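Putative DNA-binding protein (Salmonella typhimurium, PDB 2NMU) is of uncharacterised function but may bind DNA through its Plants and Prokaryotes Conserved (PCC) domain. Local coordinates at residues Tyr21-Leu26 against Leu120-Leu125; Ser55-Ala60 against Gly111-Thr116; Thr73-Val78 against Ser97-Val102; Thr129-Pro134 against Glu142-Ser147. All coordinates share one frame; numbering follows the deposited sequence.

Interaction 1 of 4, residues Tyr21-Leu26 against Leu120-Leu125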
loop_
_atom_site.group_PDB
_atom_site.type_symbol
_atom_site.label_atom_id
_atom_site.label_comp_id
_atom_site.label_asym_id
_atom_site.label_seq_id
_atom_site.Cartn_x
_atom_site.Cartn_y
_atom_site.Cartn_z
ATOM N N TYR A 21 10.502 -4.745 9.937
ATOM C CA TYR A 21 10.540 -4.061 11.221
ATOM C C TYR A 21 9.186 -3.423 11.460
ATOM O O TYR A 21 8.565 -2.912 10.530
ATOM C CB TYR A 21 11.584 -2.946 11.225
ATOM C CG TYR A 21 12.995 -3.389 10.954
ATOM C CD1 TYR A 21 13.427 -3.657 9.660
ATOM C CD2 TYR A 21 13.912 -3.520 11.994
ATOM C CE1 TYR A 21 14.747 -4.041 9.406
ATOM C CE2 TYR A 21 15.230 -3.903 11.753
ATOM C CZ TYR A 21 15.639 -4.159 10.462
ATOM O OH TYR A 21 16.938 -4.526 10.229
ATOM N N ALA A 22 8.723 -3.450 12.703
ATOM C CA ALA A 22 7.451 -2.831 13.044
ATOM C C ALA A 22 7.745 -1.723 14.041
ATOM O O ALA A 22 8.537 -1.902 14.966
ATOM C CB ALA A 22 6.502 -3.858 13.654
ATOM N N LEU A 23 7.132 -0.566 13.851
ATOM C CA LEU A 23 7.364 0.526 14.779
ATOM C C LEU A 23 6.164 1.441 14.890
ATOM O O LEU A 23 5.287 1.445 14.027
ATOM C CB LEU A 23 8.597 1.342 14.372
ATOM C CG LEU A 23 8.638 2.056 13.020
ATOM C CD1 LEU A 23 9.692 3.153 13.061
ATOM C CD2 LEU A 23 8.942 1.055 11.914
ATOM N N ARG A 24 6.125 2.204 15.974
ATOM C CA ARG A 24 5.039 3.144 16.192
ATOM C C ARG A 24 5.620 4.509 16.531
ATOM O O ARG A 24 6.401 4.632 17.472
ATOM C CB ARG A 24 4.140 2.690 17.344
ATOM C CG ARG A 24 2.969 3.638 17.571
ATOM C CD ARG A 24 2.719 3.930 19.043
ATOM N NE ARG A 24 1.855 5.100 19.190
ATOM C CZ ARG A 24 1.543 5.673 20.350
ATOM N NH1 ARG A 24 2.020 5.184 21.490
ATOM N NH2 ARG A 24 0.767 6.750 20.365
ATOM N N LEU A 25 5.257 5.525 15.758
ATOM C CA LEU A 25 5.733 6.875 16.029
ATOM C C LEU A 25 4.752 7.511 17.009
ATOM O O LEU A 25 3.572 7.150 17.050
ATOM C CB LEU A 25 5.828 7.693 14.740
ATOM C CG LEU A 25 6.742 7.101 13.656
ATOM C CD1 LEU A 25 6.950 8.131 12.561
ATOM C CD2 LEU A 25 8.088 6.695 14.253
ATOM N N LEU A 26 5.242 8.459 17.798
ATOM C CA LEU A 26 4.428 9.107 18.823
ATOM C C LEU A 26 3.905 10.493 18.472
ATOM O O LEU A 26 4.418 11.160 17.576
ATOM C CB LEU A 26 5.241 9.195 20.121
ATOM C CG LEU A 26 5.884 7.897 20.621
ATOM C CD1 LEU A 26 6.689 8.178 21.878
ATOM C CD2 LEU A 26 4.812 6.854 20.892
ATOM N N LEU A 120 3.956 1.562 11.422
ATOM C CA LEU A 120 4.666 1.233 10.199
ATOM C C LEU A 120 5.292 -0.145 10.189
ATOM O O LEU A 120 5.754 -0.638 11.215
ATOM C CB LEU A 120 5.796 2.240 9.974
ATOM C CG LEU A 120 5.499 3.720 9.744
ATOM C CD1 LEU A 120 6.563 4.568 10.425
ATOM C CD2 LEU A 120 5.462 3.993 8.251
ATOM N N VAL A 121 5.298 -0.764 9.015
ATOM C CA VAL A 121 5.966 -2.041 8.838
ATOM C C VAL A 121 6.919 -1.700 7.705
ATOM O O VAL A 121 6.491 -1.349 6.606
ATOM C CB VAL A 121 5.014 -3.162 8.399
ATOM C CG1 VAL A 121 5.812 -4.433 8.111
ATOM C CG2 VAL A 121 3.991 -3.431 9.495
ATOM N N ILE A 122 8.213 -1.765 7.985
ATOM C CA ILE A 122 9.212 -1.432 6.989
ATOM C C ILE A 122 9.983 -2.673 6.576
ATOM O O ILE A 122 10.398 -3.465 7.416
ATOM C CB ILE A 122 10.188 -0.372 7.541
ATOM C CG1 ILE A 122 9.420 0.923 7.827
ATOM C CG2 ILE A 122 11.319 -0.124 6.548
ATOM C CD1 ILE A 122 10.234 1.984 8.548
ATOM N N GLY A 123 10.142 -2.844 5.271
ATOM C CA GLY A 123 10.883 -3.981 4.764
ATOM C C GLY A 123 12.270 -3.546 4.335
ATOM O O GLY A 123 12.460 -2.419 3.883
ATOM N N GLU A 124 13.240 -4.438 4.507
ATOM C CA GLU A 124 14.629 -4.197 4.118
ATOM C C GLU A 124 15.023 -5.394 3.246
ATOM O O GLU A 124 14.698 -6.531 3.574
ATOM C CB GLU A 124 15.531 -4.124 5.356
ATOM C CG GLU A 124 17.019 -4.319 5.060
ATOM C CD GLU A 124 17.676 -3.108 4.422
ATOM O OE1 GLU A 124 16.966 -2.271 3.831
ATOM O OE2 GLU A 124 18.921 -3.000 4.500
ATOM N N LEU A 125 15.698 -5.130 2.132
ATOM C CA LEU A 125 16.123 -6.180 1.203
ATOM C C LEU A 125 17.632 -6.365 1.360
ATOM O O LEU A 125 18.415 -5.683 0.708
ATOM C CB LEU A 125 15.781 -5.755 -0.230
ATOM C CG LEU A 125 14.293 -5.452 -0.464
ATOM C CD1 LEU A 125 14.110 -4.681 -1.765
ATOM C CD2 LEU A 125 13.510 -6.753 -0.493
#
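Leu23 closes over Leu120 and Ile122 on one face of two antiparallel strands, and this is the tight part of the contact. Its CD2 lies 3.7 Å from Ile122 CD1 and 3.9 Å from Leu120 CB. That reach comes from chi1 of 61°, which places Leu23 CG between the backbone N and the carbonyl carbon and turns the branch toward the partner strand. Leu25 joins at the end of the row, its CG 4.1 Å from Leu120 CD1. Tyr21 lies alongside Glu124, pointing the same way; ring atom CE1 comes 4.1 Å from Glu124 CB, while the carboxylate turns off to Arg45, Ala46 and Arg148. Beneath the side chains, Tyr21 N bonds to Ile122 O at 2.8 Å, Leu23 N to Leu120 O at 3.0 Å, and both bonds are returned. The other face is looser within the pair: Ala22 and Val121 meet mostly through backbone, and Ile145 and Trp48 of a second subunit pack on them. The alternation of hydrogen-bonded and non-hydrogen-bonded pairs is that of an antiparallel sheet, here an edge strand of the main sheet within this chain, 15-25, and its neighbour 114-124, with helix 31-42 packed on one face.

Interaction 2 of 4, residues Ser55-Ala60 against Gly111-Thr116; sequences SLTDVA and GCTVRT
Thr113 OG1 is held twice by Asp58, accepting from its backbone N at 3.0 Å and donating to its carboxylate OD2 at 3.0 Å, which it meets from above the carboxylate plane. A chi1 of 63° turns OG1 to the corner at Thr57 and Asp58, where the chain passes from strand 47-56 to strand 59-62 of the antiparallel PCC-domain sheet. Asp58 OD1 is held separately by Thr73. The backbones run antiparallel around this corner: Thr113 N bonds to Asp58 O, and Thr57 N lies 2.9 Å from Thr113 O in a second hydrogen bond. A water links Thr57 OG1 to Val114 O. On the inner side Val31 of helix 31-42 covers both Leu56 and Cys112. Arg115 N gives Ser55 O an almost straight bond of 174°, although it arrives well above the carbonyl plane. The arginine chain then bends at chi3, 59°, and brings its guanidinium face over Ser55 CB; NE makes a weak bond to Leu56 O, and NH2 forms a salt bridge with Glu77. Ser55 OG and Thr116 OG1 share a 2.6 Å hydrogen bond, and at the far end Ala60 N points straight at Cys112 SG, 3.3 Å away.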
loop_
_atom_site.group_PDB
_atom_site.type_symbol
_atom_site.label_atom_id
_atom_site.label_comp_id
_atom_site.label_asym_id
_atom_site.label_seq_id
_atom_site.Cartn_x
_atom_site.Cartn_y
_atom_site.Cartn_z
ATOM N N SER A 55 -2.307 8.850 11.959
ATOM C CA SER A 55 -2.899 10.178 11.828
ATOM C C SER A 55 -1.853 11.283 11.893
ATOM O O SER A 55 -0.788 11.107 12.479
ATOM C CB SER A 55 -3.927 10.384 12.943
ATOM O OG SER A 55 -3.358 10.088 14.213
ATOM N N LEU A 56 -2.170 12.430 11.299
ATOM C CA LEU A 56 -1.255 13.564 11.285
ATOM C C LEU A 56 -1.977 14.869 11.601
ATOM O O LEU A 56 -3.193 14.983 11.431
ATOM C CB LEU A 56 -0.599 13.702 9.907
ATOM C CG LEU A 56 0.186 12.516 9.340
ATOM C CD1 LEU A 56 0.512 12.780 7.881
ATOM C CD2 LEU A 56 1.457 12.299 10.150
ATOM N N THR A 57 -1.208 15.848 12.059
ATOM C CA THR A 57 -1.729 17.170 12.364
ATOM C C THR A 57 -1.192 18.075 11.260
ATOM O O THR A 57 -1.958 18.691 10.517
ATOM C CB THR A 57 -1.241 17.661 13.738
ATOM O OG1 THR A 57 -1.822 16.844 14.764
ATOM C CG2 THR A 57 -1.641 19.115 13.966
ATOM N N ASP A 58 0.131 18.147 11.150
ATOM C CA ASP A 58 0.749 18.947 10.103
ATOM C C ASP A 58 1.074 18.029 8.930
ATOM O O ASP A 58 1.532 16.903 9.120
ATOM C CB ASP A 58 2.037 19.608 10.601
ATOM C CG ASP A 58 1.796 20.549 11.766
ATOM O OD1 ASP A 58 0.914 21.422 11.655
ATOM O OD2 ASP A 58 2.491 20.416 12.791
ATOM N N VAL A 59 0.825 18.514 7.720
ATOM C CA VAL A 59 1.097 17.748 6.514
ATOM C C VAL A 59 1.908 18.608 5.560
ATOM O O VAL A 59 1.570 19.767 5.320
ATOM C CB VAL A 59 -0.215 17.313 5.814
ATOM C CG1 VAL A 59 0.099 16.556 4.525
ATOM C CG2 VAL A 59 -1.038 16.441 6.746
ATOM N N ALA A 60 2.987 18.037 5.033
ATOM C CA ALA A 60 3.859 18.728 4.090
ATOM C C ALA A 60 3.927 17.888 2.819
ATOM O O ALA A 60 4.510 16.803 2.810
ATOM C CB ALA A 60 5.253 18.896 4.693
ATOM N N GLY A 111 8.196 17.655 7.523
ATOM C CA GLY A 111 7.208 18.550 8.093
ATOM C C GLY A 111 5.899 17.903 8.499
ATOM O O GLY A 111 5.027 18.569 9.059
ATOM N N CYS A 112 5.735 16.616 8.211
ATOM C CA CYS A 112 4.509 15.927 8.604
ATOM C C CYS A 112 4.644 15.521 10.070
ATOM O O CYS A 112 5.615 14.869 10.445
ATOM C CB CYS A 112 4.289 14.684 7.736
ATOM S SG CYS A 112 4.016 15.050 5.991
ATOM N N THR A 113 3.677 15.900 10.898
ATOM C CA THR A 113 3.744 15.561 12.316
ATOM C C THR A 113 2.646 14.600 12.743
ATOM O O THR A 113 1.488 14.749 12.355
ATOM C CB THR A 113 3.659 16.821 13.198
ATOM O OG1 THR A 113 2.395 17.460 12.992
ATOM C CG2 THR A 113 4.778 17.791 12.848
ATOM N N VAL A 114 3.019 13.619 13.558
ATOM C CA VAL A 114 2.078 12.619 14.039
ATOM C C VAL A 114 1.035 13.231 14.967
ATOM O O VAL A 114 1.367 14.044 15.836
ATOM C CB VAL A 114 2.823 11.491 14.793
ATOM C CG1 VAL A 114 1.838 10.447 15.290
ATOM C CG2 VAL A 114 3.854 10.848 13.878
ATOM N N ARG A 115 -0.227 12.851 14.778
ATOM C CA ARG A 115 -1.301 13.359 15.627
ATOM C C ARG A 115 -1.460 12.429 16.827
ATOM O O ARG A 115 -1.120 12.806 17.947
ATOM C CB ARG A 115 -2.612 13.455 14.839
ATOM C CG ARG A 115 -3.762 14.096 15.614
ATOM C CD ARG A 115 -4.753 14.773 14.671
ATOM N NE ARG A 115 -5.322 13.843 13.699
ATOM C CZ ARG A 115 -6.234 12.920 13.989
ATOM N NH1 ARG A 115 -6.692 12.802 15.231
ATOM N NH2 ARG A 115 -6.686 12.112 13.039
ATOM N N THR A 116 -1.961 11.215 16.598
ATOM C CA THR A 116 -2.120 10.256 17.686
ATOM C C THR A 116 -1.130 9.102 17.568
ATOM O O THR A 116 -0.625 8.603 18.572
ATOM C CB THR A 116 -3.553 9.660 17.744
ATOM O OG1 THR A 116 -3.835 8.941 16.537
ATOM C CG2 THR A 116 -4.585 10.769 17.935
HETATM O O HOH W 1 0.591 16.657 16.669
#

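Interaction 3 of 4, residues Thr73-Val78 against Ser97-Val102; sequences TGTFEV and SDPYGV
Backbone bonds come first: Glu77 and Ser97 form an antiparallel hydrogen-bonded pair, with Glu77 N to Ser97 O and Ser97 N to Glu77 O both 3.0 Å. Ser97 O also takes a CA-H contact from Phe76, 3.4 Å from CA, and lies at the edge of the Phe76 ring.

Side-chain packing is light. Phe76 CE1 touches Asp98 CB at 4.2 Å, the ring and carboxylate planes 27° apart. Pro99 CG sits 3.9 Å from Thr75 CB, and Pro99 CD approaches Thr75 O at 3.3 Å, a buried carbonyl with no hydrogen-bond partner in the model. Ser97 OG rests 3.5 Å from Glu77 CB and makes a weak hydrogen bond to Gly105 O of a second subunit.

Turn-holding bonds lie within 97-102. Asp98 starts a type I beta turn ending at Gly101. Its chi1 of 68° swings the carboxylate back over the turn, where OD1 accepts from Tyr100 N at 2.8 Å, an Asx turn, and weakly from Val102 N.

Glu77-Ser97 lies at the open end of the beta hairpin of strands 75-86 and 89-97, just before the loop to strand 103-108. Strand 47-56 lies on the other flank of 75-86.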
loop_
_atom_site.group_PDB
_atom_site.type_symbol
_atom_site.label_atom_id
_atom_site.label_comp_id
_atom_site.label_asym_id
_atom_site.label_seq_id
_atom_site.Cartn_x
_atom_site.Cartn_y
_atom_site.Cartn_z
ATOM N N THR A 73 -2.362 22.102 8.020
ATOM C CA THR A 73 -2.485 21.801 9.437
ATOM C C THR A 73 -3.958 21.515 9.691
ATOM O O THR A 73 -4.827 22.250 9.220
ATOM C CB THR A 73 -2.038 22.987 10.329
ATOM O OG1 THR A 73 -0.641 23.240 10.133
ATOM C CG2 THR A 73 -2.279 22.668 11.800
ATOM N N GLY A 74 -4.236 20.443 10.421
ATOM C CA GLY A 74 -5.614 20.092 10.710
ATOM C C GLY A 74 -5.711 18.729 11.362
ATOM O O GLY A 74 -4.853 18.347 12.157
ATOM N N THR A 75 -6.764 17.999 11.022
ATOM C CA THR A 75 -6.998 16.667 11.561
ATOM C C THR A 75 -7.018 15.732 10.363
ATOM O O THR A 75 -7.987 15.704 9.608
ATOM C CB THR A 75 -8.351 16.604 12.295
ATOM O OG1 THR A 75 -8.369 17.601 13.324
ATOM C CG2 THR A 75 -8.564 15.233 12.925
ATOM N N PHE A 76 -5.946 14.968 10.197
ATOM C CA PHE A 76 -5.815 14.071 9.055
ATOM C C PHE A 76 -5.533 12.617 9.411
ATOM O O PHE A 76 -4.880 12.321 10.412
ATOM C CB PHE A 76 -4.668 14.547 8.160
ATOM C CG PHE A 76 -4.872 15.907 7.559
ATOM C CD1 PHE A 76 -5.668 16.073 6.436
ATOM C CD2 PHE A 76 -4.236 17.023 8.098
ATOM C CE1 PHE A 76 -5.828 17.330 5.851
ATOM C CE2 PHE A 76 -4.388 18.284 7.522
ATOM C CZ PHE A 76 -5.186 18.437 6.395
ATOM N N GLU A 77 -6.032 11.713 8.577
ATOM C CA GLU A 77 -5.778 10.289 8.747
ATOM C C GLU A 77 -4.827 9.937 7.612
ATOM O O GLU A 77 -4.973 10.448 6.499
ATOM C CB GLU A 77 -7.060 9.463 8.583
ATOM C CG GLU A 77 -8.075 9.614 9.705
ATOM C CD GLU A 77 -7.601 8.999 11.003
ATOM O OE1 GLU A 77 -7.557 7.753 11.098
ATOM O OE2 GLU A 77 -7.266 9.759 11.931
ATOM N N VAL A 78 -3.836 9.101 7.893
ATOM C CA VAL A 78 -2.918 8.671 6.849
ATOM C C VAL A 78 -3.590 7.487 6.169
ATOM O O VAL A 78 -3.813 6.455 6.795
ATOM C CB VAL A 78 -1.572 8.208 7.422
ATOM C CG1 VAL A 78 -0.736 7.557 6.320
ATOM C CG2 VAL A 78 -0.838 9.393 8.016
ATOM N N SER A 97 -6.672 11.887 4.465
ATOM C CA SER A 97 -8.103 12.185 4.383
ATOM C C SER A 97 -8.463 13.088 5.559
ATOM O O SER A 97 -7.915 12.929 6.654
ATOM C CB SER A 97 -8.934 10.895 4.435
ATOM O OG SER A 97 -8.753 10.184 5.652
ATOM N N ASP A 98 -9.371 14.039 5.335
ATOM C CA ASP A 98 -9.769 14.963 6.398
ATOM C C ASP A 98 -11.063 14.533 7.106
ATOM O O ASP A 98 -11.620 13.472 6.805
ATOM C CB ASP A 98 -9.882 16.399 5.854
ATOM C CG ASP A 98 -11.027 16.584 4.873
ATOM O OD1 ASP A 98 -11.946 15.747 4.845
ATOM O OD2 ASP A 98 -11.005 17.600 4.141
ATOM N N PRO A 99 -11.556 15.343 8.063
ATOM C CA PRO A 99 -12.779 14.986 8.791
ATOM C C PRO A 99 -14.041 14.797 7.958
ATOM O O PRO A 99 -15.079 14.402 8.488
ATOM C CB PRO A 99 -12.926 16.127 9.800
ATOM C CG PRO A 99 -11.523 16.565 10.030
ATOM C CD PRO A 99 -10.969 16.571 8.625
ATOM N N TYR A 100 -13.957 15.067 6.662
ATOM C CA TYR A 100 -15.123 14.929 5.805
ATOM C C TYR A 100 -14.903 13.927 4.671
ATOM O O TYR A 100 -15.668 13.878 3.704
ATOM C CB TYR A 100 -15.509 16.312 5.281
ATOM C CG TYR A 100 -15.672 17.286 6.424
ATOM C CD1 TYR A 100 -16.719 17.151 7.331
ATOM C CD2 TYR A 100 -14.719 18.272 6.667
ATOM C CE1 TYR A 100 -16.810 17.970 8.464
ATOM C CE2 TYR A 100 -14.799 19.097 7.798
ATOM C CZ TYR A 100 -15.843 18.936 8.691
ATOM O OH TYR A 100 -15.911 19.721 9.822
ATOM N N GLY A 101 -13.857 13.116 4.814
ATOM C CA GLY A 101 -13.553 12.091 3.830
ATOM C C GLY A 101 -12.733 12.530 2.634
ATOM O O GLY A 101 -12.261 11.687 1.863
ATOM N N VAL A 102 -12.560 13.840 2.478
ATOM C CA VAL A 102 -11.804 14.395 1.361
ATOM C C VAL A 102 -10.327 14.026 1.437
ATOM O O VAL A 102 -9.697 14.152 2.489
ATOM C CB VAL A 102 -11.925 15.925 1.329
ATOM C CG1 VAL A 102 -11.225 16.477 0.097
ATOM C CG2 VAL A 102 -13.400 16.325 1.344
#

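Interaction 4 of 4, residues Thr129-Pro134 against Glu142-Ser147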
loop_
_atom_site.group_PDB
_atom_site.type_symbol
_atom_site.label_atom_id
_atom_site.label_comp_id
_atom_site.label_asym_id
_atom_site.label_seq_id
_atom_site.Cartn_x
_atom_site.Cartn_y
_atom_site.Cartn_z
ATOM N N THR A 129 21.038 -2.955 -2.578
ATOM C CA THR A 129 21.432 -1.651 -2.072
ATOM C C THR A 129 20.798 -0.594 -2.965
ATOM O O THR A 129 20.922 -0.655 -4.192
ATOM C CB THR A 129 22.969 -1.463 -2.092
ATOM O OG1 THR A 129 23.573 -2.338 -1.131
ATOM C CG2 THR A 129 23.331 -0.025 -1.753
ATOM N N PHE A 130 20.101 0.362 -2.353
ATOM C CA PHE A 130 19.467 1.443 -3.102
ATOM C C PHE A 130 20.342 2.687 -3.061
ATOM O O PHE A 130 20.939 3.003 -2.033
ATOM C CB PHE A 130 18.115 1.848 -2.497
ATOM C CG PHE A 130 17.018 0.828 -2.656
ATOM C CD1 PHE A 130 17.115 -0.210 -3.574
ATOM C CD2 PHE A 130 15.856 0.938 -1.893
ATOM C CE1 PHE A 130 16.075 -1.121 -3.733
ATOM C CE2 PHE A 130 14.813 0.036 -2.042
ATOM C CZ PHE A 130 14.921 -0.998 -2.965
ATOM N N SER A 131 20.412 3.395 -4.177
ATOM C CA SER A 131 21.158 4.644 -4.242
ATOM C C SER A 131 20.419 5.525 -5.238
ATOM O O SER A 131 19.559 5.047 -5.978
ATOM C CB SER A 131 22.612 4.412 -4.685
ATOM O OG SER A 131 22.690 3.806 -5.963
ATOM N N ARG A 132 20.722 6.815 -5.232
ATOM C CA ARG A 132 20.084 7.744 -6.149
ATOM C C ARG A 132 21.164 8.225 -7.111
ATOM O O ARG A 132 22.093 8.922 -6.708
ATOM C CB ARG A 132 19.488 8.922 -5.376
ATOM C CG ARG A 132 18.547 8.503 -4.249
ATOM C CD ARG A 132 17.261 7.865 -4.769
ATOM N NE ARG A 132 16.586 7.106 -3.716
ATOM C CZ ARG A 132 15.361 6.595 -3.817
ATOM N NH1 ARG A 132 14.653 6.761 -4.929
ATOM N NH2 ARG A 132 14.850 5.900 -2.809
ATOM N N GLN A 133 21.045 7.835 -8.375
ATOM C CA GLN A 133 22.023 8.206 -9.395
ATOM C C GLN A 133 21.372 9.048 -10.485
ATOM O O GLN A 133 20.215 8.827 -10.844
ATOM C CB GLN A 133 22.617 6.944 -10.020
ATOM C CG GLN A 133 23.136 5.937 -9.012
ATOM C CD GLN A 133 24.409 6.384 -8.329
ATOM O OE1 GLN A 133 24.883 5.734 -7.399
ATOM N NE2 GLN A 133 24.977 7.493 -8.792
ATOM N N PRO A 134 22.116 10.016 -11.040
ATOM C CA PRO A 134 21.558 10.870 -12.092
ATOM C C PRO A 134 21.046 10.102 -13.307
ATOM O O PRO A 134 21.734 9.236 -13.851
ATOM C CB PRO A 134 22.720 11.807 -12.436
ATOM C CG PRO A 134 23.928 10.978 -12.133
ATOM C CD PRO A 134 23.547 10.311 -10.829
ATOM N N GLU A 142 17.659 9.295 -9.761
ATOM C CA GLU A 142 16.645 8.257 -9.646
ATOM C C GLU A 142 17.165 7.004 -8.961
ATOM O O GLU A 142 18.370 6.822 -8.778
ATOM C CB GLU A 142 16.113 7.904 -11.037
ATOM C CG GLU A 142 15.610 9.100 -11.835
ATOM C CD GLU A 142 14.314 9.682 -11.289
ATOM O OE1 GLU A 142 13.749 9.106 -10.336
ATOM O OE2 GLU A 142 13.857 10.716 -11.823
ATOM N N LEU A 143 16.236 6.133 -8.590
ATOM C CA LEU A 143 16.570 4.896 -7.909
ATOM C C LEU A 143 17.480 3.993 -8.727
ATOM O O LEU A 143 17.181 3.674 -9.874
ATOM C CB LEU A 143 15.287 4.133 -7.559
ATOM C CG LEU A 143 15.493 2.794 -6.847
ATOM C CD1 LEU A 143 16.111 3.043 -5.471
ATOM C CD2 LEU A 143 14.161 2.069 -6.712
ATOM N N HIS A 144 18.596 3.600 -8.123
ATOM C CA HIS A 144 19.556 2.697 -8.744
ATOM C C HIS A 144 19.655 1.508 -7.800
ATOM O O HIS A 144 19.888 1.674 -6.602
ATOM C CB HIS A 144 20.927 3.364 -8.888
ATOM C CG HIS A 144 22.001 2.435 -9.365
ATOM N ND1 HIS A 144 21.956 1.814 -10.595
ATOM C CD2 HIS A 144 23.141 2.010 -8.771
ATOM C CE1 HIS A 144 23.020 1.044 -10.737
ATOM N NE2 HIS A 144 23.756 1.145 -9.644
ATOM N N ILE A 145 19.472 0.312 -8.346
ATOM C CA ILE A 145 19.506 -0.905 -7.552
ATOM C C ILE A 145 20.710 -1.758 -7.911
ATOM O O ILE A 145 20.895 -2.130 -9.067
ATOM C CB ILE A 145 18.226 -1.722 -7.785
ATOM C CG1 ILE A 145 17.005 -0.826 -7.554
ATOM C CG2 ILE A 145 18.190 -2.920 -6.852
ATOM C CD1 ILE A 145 15.746 -1.319 -8.219
ATOM N N SER A 146 21.529 -2.064 -6.916
ATOM C CA SER A 146 22.710 -2.884 -7.139
ATOM C C SER A 146 22.817 -3.935 -6.047
ATOM O O SER A 146 22.137 -3.847 -5.023
ATOM C CB SER A 146 23.966 -2.007 -7.166
ATOM O OG SER A 146 24.086 -1.237 -5.986
ATOM N N SER A 147 23.658 -4.936 -6.274
ATOM C CA SER A 147 23.853 -6.008 -5.308
ATOM C C SER A 147 24.564 -5.495 -4.056
ATOM O O SER A 147 25.454 -4.648 -4.141
ATOM C CB SER A 147 24.666 -7.136 -5.945
ATOM O OG SER A 147 24.933 -8.159 -5.006
HETATM O O HOH W 2 22.753 1.123 -5.497
#
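A two-stranded antiparallel beta hairpin, separate from the main sheet of the chain, is made by strands 128-134 and 141-147. Its strands are strongly twisted, their directions 131° apart, and hydrogen-bonded pairs Thr129-Ser146, Ser131-His144 and Gln133-Glu142 alternate with non-hydrogen-bonded pairs Phe130-Ile145 and Arg132-Leu143. All three hydrogen-bonded pairs exchange bonds in both directions; His144 N reaches Ser131 O at 2.8 Å.

The two faces differ in chemistry. On one, Leu143 is wedged between an aromatic ring and a cation. Its CG lies anti to the backbone N (chi1 179°), which carries CD1 across to the other strand. There CD1 stands over the Phe130 ring in a CH-pi contact, 4.1 Å from the centroid, and also over the centre of one face of the Arg132 guanidinium. Ile145 runs alongside Phe130, CG1 3.9 Å from CE1. Arg132 bends at chi2; NE forms a salt bridge with Glu86, NH2 a hydrogen bond with Thr84 OG1, and NH1 a salt bridge with Glu119 of a third subunit. Ala22 and Leu23 of that subunit pack on Phe130 and Ile145.

The other face is polar, with Gln133 and His144 exposed. Gln133 CG lies 3.4 Å from His144 CB, its amide nearly perpendicular to the imidazole. Ser131 OG lies in the plane of that ring at its edge, 3.4 Å from CD2. One water joins the strands: it donates to Thr129 O at 2.9 Å and is hydrogen-bonded to Ser131 OG at 2.7 Å and Ser146 OG at 2.8 Å.

Interactions 1, 2 and 3 belong to one antiparallel sheet, whereas interaction 4 is a hairpin apart from it. Interaction 1 is the buried one, mainly aliphatic under a helix; interaction 2 shares strand 114-124 with it and turns polar at the strand corners, the two meeting where Arg24 NH2 approaches Thr116 O. Interactions 2 and 3 are closest, their centres about 10 Å apart, and a salt bridge from Arg115 to Glu77 ties them. Interaction 3 is smaller and rests largely on backbone and turn bonds. Interaction 4, about 34 Å from it between centres, has one apolar face used between subunits and one polar, partly exposed face; it touches interaction 1 through Leu125 and Phe130.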